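Local coordinates for phosphomethylpyrimidine kinase (Pyrococcus furiosus, PDB 2PB9), which probably phosphorylates the hydroxymethylpyrimidine precursor of thiamine and joins it to the thiazole phosphate, the coupling step belonging to this C-terminal ThiN-type domain, at residues Val119-Arg124 / Ile156-Gly161. Sequence-based numbering, arbitrary orientation.
Sequences VSFYDR and IIYHLG
Ser120 N donates to Ile156 O at 2.8 Å, the first rung of a parallel strand pair. Ser120 O then takes a weak bond from Tyr158 N, and Tyr122 N reaches Tyr158 O at 3.3 Å. On the face carrying Val119 and Phe121, Phe121 CB sits over the Tyr158 ring, 3.7 Å from its centroid, a CH-pi contact, while Val119 CG2 meets the ring edge at CE2. His159 CB lies over a face of the Tyr122 ring; the two rings are near parallel (11°) but slid apart, centroids 4.9 Å apart. With CG between backbone N and carbonyl carbon in both residues, the side chains run alongside each other. The Arg124 guanidinium meets His159 at a slant, planes 42° apart, with His159 CE1 over one face, 3.3 Å from NH1, and His159 ND1 donates to Leu160 O, limiting ring rotation. With an alanine at His159, the Arg124 guanidinium would probably be freer to turn and Leu160 O would lose its donor. Strand 118-121, one edge of the mixed sheet within this chain, joins 154-159 in a ThiN-domain beta-alpha-beta crossover through helix 138-149, which packs on Ile157; strand 168-173 flanks 154-159, and helix 102-114 contacts Tyr158.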
ATOM      1  N   VAL A 119      22.328  -0.421 -13.104  1.00 36.41           N
ATOM      2  CA  VAL A 119      21.275  -0.918 -12.238  1.00 33.29           C
ATOM      3  C   VAL A 119      20.024  -0.104 -12.541  1.00 30.89           C
ATOM      4  O   VAL A 119      20.050   1.113 -12.496  1.00 31.53           O
ATOM      5  CB  VAL A 119      21.662  -0.753 -10.737  1.00 33.77           C
ATOM      6  CG1 VAL A 119      22.717   0.326 -10.592  1.00 34.64           C
ATOM      7  CG2 VAL A 119      20.439  -0.381  -9.904  1.00 32.95           C
ATOM      8  N   SER A 120      18.935  -0.775 -12.888  1.00 29.55           N
ATOM      9  CA  SER A 120      17.695  -0.072 -13.169  1.00 26.49           C
ATOM     10  C   SER A 120      16.643  -0.633 -12.227  1.00 26.37           C
ATOM     11  O   SER A 120      16.951  -1.449 -11.352  1.00 26.99           O
ATOM     12  CB  SER A 120      17.285  -0.270 -14.622  1.00 27.04           C
ATOM     13  OG  SER A 120      16.293   0.673 -14.999  1.00 28.19           O
ATOM     14  N   PHE A 121      15.399  -0.208 -12.389  1.00 26.23           N
ATOM     15  CA  PHE A 121      14.349  -0.687 -11.503  1.00 26.92           C
ATOM     16  C   PHE A 121      13.008  -0.434 -12.135  1.00 28.06           C
ATOM     17  O   PHE A 121      12.912   0.149 -13.213  1.00 28.85           O
ATOM     18  CB  PHE A 121      14.405   0.064 -10.162  1.00 26.87           C
ATOM     19  CG  PHE A 121      14.085   1.536 -10.281  1.00 27.33           C
ATOM     20  CD1 PHE A 121      12.761   1.978 -10.357  1.00 28.72           C
ATOM     21  CD2 PHE A 121      15.110   2.482 -10.384  1.00 27.74           C
ATOM     22  CE1 PHE A 121      12.456   3.341 -10.537  1.00 29.57           C
ATOM     23  CE2 PHE A 121      14.819   3.850 -10.567  1.00 28.28           C
ATOM     24  CZ  PHE A 121      13.488   4.277 -10.644  1.00 28.20           C
ATOM     25  N   TYR A 122      11.969  -0.880 -11.444  1.00 30.01           N
ATOM     26  CA  TYR A 122      10.604  -0.663 -11.883  1.00 31.04           C
ATOM     27  C   TYR A 122       9.744  -0.554 -10.639  1.00 31.15           C
ATOM     28  O   TYR A 122      10.053  -1.154  -9.612  1.00 32.01           O
ATOM     29  CB  TYR A 122      10.133  -1.796 -12.802  1.00 30.90           C
ATOM     30  CG  TYR A 122       9.969  -3.156 -12.162  1.00 31.20           C
ATOM     31  CD1 TYR A 122       8.943  -3.400 -11.257  1.00 29.82           C
ATOM     32  CD2 TYR A 122      10.779  -4.228 -12.544  1.00 30.17           C
ATOM     33  CE1 TYR A 122       8.715  -4.679 -10.757  1.00 31.17           C
ATOM     34  CE2 TYR A 122      10.554  -5.514 -12.049  1.00 30.78           C
ATOM     35  CZ  TYR A 122       9.517  -5.730 -11.160  1.00 29.89           C
ATOM     36  OH  TYR A 122       9.237  -6.997 -10.709  1.00 29.46           O
ATOM     37  N   ASP A 123       8.686   0.242 -10.727  1.00 32.34           N
ATOM     38  CA  ASP A 123       7.786   0.444  -9.607  1.00 33.47           C
ATOM     39  C   ASP A 123       6.392   0.046 -10.042  1.00 34.63           C
ATOM     40  O   ASP A 123       5.842   0.619 -10.978  1.00 35.80           O
ATOM     41  CB  ASP A 123       7.824   1.912  -9.168  1.00 33.88           C
ATOM     42  CG  ASP A 123       6.901   2.201  -7.997  1.00 34.40           C
ATOM     43  OD1 ASP A 123       6.534   1.263  -7.260  1.00 34.18           O
ATOM     44  OD2 ASP A 123       6.550   3.379  -7.805  1.00 37.28           O
ATOM     45  N   ARG A 124       5.831  -0.944  -9.361  1.00 35.59           N
ATOM     46  CA  ARG A 124       4.505  -1.444  -9.673  1.00 37.13           C
ATOM     47  C   ARG A 124       3.424  -0.381  -9.501  1.00 36.82           C
ATOM     48  O   ARG A 124       2.313  -0.522 -10.031  1.00 36.35           O
ATOM     49  CB  ARG A 124       4.198  -2.663  -8.796  1.00 39.82           C
ATOM     50  CG  ARG A 124       5.004  -3.891  -9.171  1.00 44.33           C
ATOM     51  CD  ARG A 124       4.970  -4.980  -8.104  1.00 50.82           C
ATOM     52  NE  ARG A 124       5.638  -6.189  -8.587  1.00 57.30           N
ATOM     53  CZ  ARG A 124       6.010  -7.220  -7.829  1.00 59.60           C
ATOM     54  NH1 ARG A 124       5.786  -7.216  -6.515  1.00 60.09           N
ATOM     55  NH2 ARG A 124       6.616  -8.258  -8.398  1.00 59.80           N
ATOM     56  N   ILE A 156      21.600  -5.263 -12.846  1.00 33.21           N
ATOM     57  CA  ILE A 156      20.761  -5.329 -11.656  1.00 30.58           C
ATOM     58  C   ILE A 156      19.447  -4.599 -11.853  1.00 28.83           C
ATOM     59  O   ILE A 156      19.408  -3.442 -12.273  1.00 26.67           O
ATOM     60  CB  ILE A 156      21.432  -4.685 -10.427  1.00 31.51           C
ATOM     61  CG1 ILE A 156      22.841  -5.233 -10.245  1.00 31.79           C
ATOM     62  CG2 ILE A 156      20.590  -4.936  -9.186  1.00 31.37           C
ATOM     63  CD1 ILE A 156      23.826  -4.614 -11.206  1.00 36.27           C
ATOM     64  N   ILE A 157      18.368  -5.294 -11.540  1.00 27.49           N
ATOM     65  CA  ILE A 157      17.039  -4.725 -11.634  1.00 26.38           C
ATOM     66  C   ILE A 157      16.380  -5.069 -10.306  1.00 26.62           C
ATOM     67  O   ILE A 157      16.461  -6.204  -9.836  1.00 26.42           O
ATOM     68  CB  ILE A 157      16.242  -5.337 -12.812  1.00 26.39           C
ATOM     69  CG1 ILE A 157      16.931  -4.990 -14.140  1.00 24.71           C
ATOM     70  CG2 ILE A 157      14.801  -4.809 -12.800  1.00 25.17           C
ATOM     71  CD1 ILE A 157      16.270  -5.572 -15.367  1.00 24.63           C
ATOM     72  N   TYR A 158      15.763  -4.084  -9.674  1.00 26.29           N
ATOM     73  CA  TYR A 158      15.111  -4.345  -8.402  1.00 26.87           C
ATOM     74  C   TYR A 158      13.804  -3.595  -8.396  1.00 26.20           C
ATOM     75  O   TYR A 158      13.496  -2.872  -9.338  1.00 27.69           O
ATOM     76  CB  TYR A 158      15.993  -3.878  -7.242  1.00 27.43           C
ATOM     77  CG  TYR A 158      16.099  -2.378  -7.134  1.00 30.28           C
ATOM     78  CD1 TYR A 158      15.209  -1.653  -6.334  1.00 31.76           C
ATOM     79  CD2 TYR A 158      17.055  -1.668  -7.870  1.00 31.26           C
ATOM     80  CE1 TYR A 158      15.266  -0.263  -6.268  1.00 32.15           C
ATOM     81  CE2 TYR A 158      17.119  -0.275  -7.812  1.00 32.73           C
ATOM     82  CZ  TYR A 158      16.220   0.419  -7.008  1.00 32.55           C
ATOM     83  OH  TYR A 158      16.266   1.796  -6.945  1.00 33.48           O
ATOM     84  N   HIS A 159      13.025  -3.790  -7.343  1.00 26.83           N
ATOM     85  CA  HIS A 159      11.763  -3.092  -7.201  1.00 27.98           C
ATOM     86  C   HIS A 159      11.399  -3.129  -5.728  1.00 29.18           C
ATOM     87  O   HIS A 159      11.665  -4.122  -5.045  1.00 29.21           O
ATOM     88  CB  HIS A 159      10.657  -3.756  -8.030  1.00 28.96           C
ATOM     89  CG  HIS A 159      10.202  -5.077  -7.490  1.00 30.68           C
ATOM     90  ND1 HIS A 159       9.225  -5.194  -6.525  1.00 33.04           N
ATOM     91  CD2 HIS A 159      10.572  -6.341  -7.801  1.00 29.14           C
ATOM     92  CE1 HIS A 159       9.013  -6.471  -6.266  1.00 33.00           C
ATOM     93  NE2 HIS A 159       9.817  -7.190  -7.028  1.00 30.25           N
ATOM     94  N   LEU A 160      10.814  -2.040  -5.239  1.00 30.01           N
ATOM     95  CA  LEU A 160      10.391  -1.953  -3.845  1.00 30.21           C
ATOM     96  C   LEU A 160       9.100  -2.759  -3.662  1.00 31.02           C
ATOM     97  O   LEU A 160       8.457  -3.147  -4.640  1.00 30.93           O
ATOM     98  CB  LEU A 160      10.141  -0.495  -3.457  1.00 29.98           C
ATOM     99  CG  LEU A 160      11.309   0.477  -3.573  1.00 28.05           C
ATOM    100  CD1 LEU A 160      10.855   1.862  -3.155  1.00 27.40           C
ATOM    101  CD2 LEU A 160      12.448   0.005  -2.703  1.00 26.05           C
ATOM    102  N   GLY A 161       8.709  -2.989  -2.414  1.00 31.16           N
ATOM    103  CA  GLY A 161       7.518  -3.778  -2.160  1.00 32.83           C
ATOM    104  C   GLY A 161       6.200  -3.143  -2.542  1.00 33.20           C
ATOM    105  O   GLY A 161       6.128  -1.948  -2.814  1.00 34.36           O
TER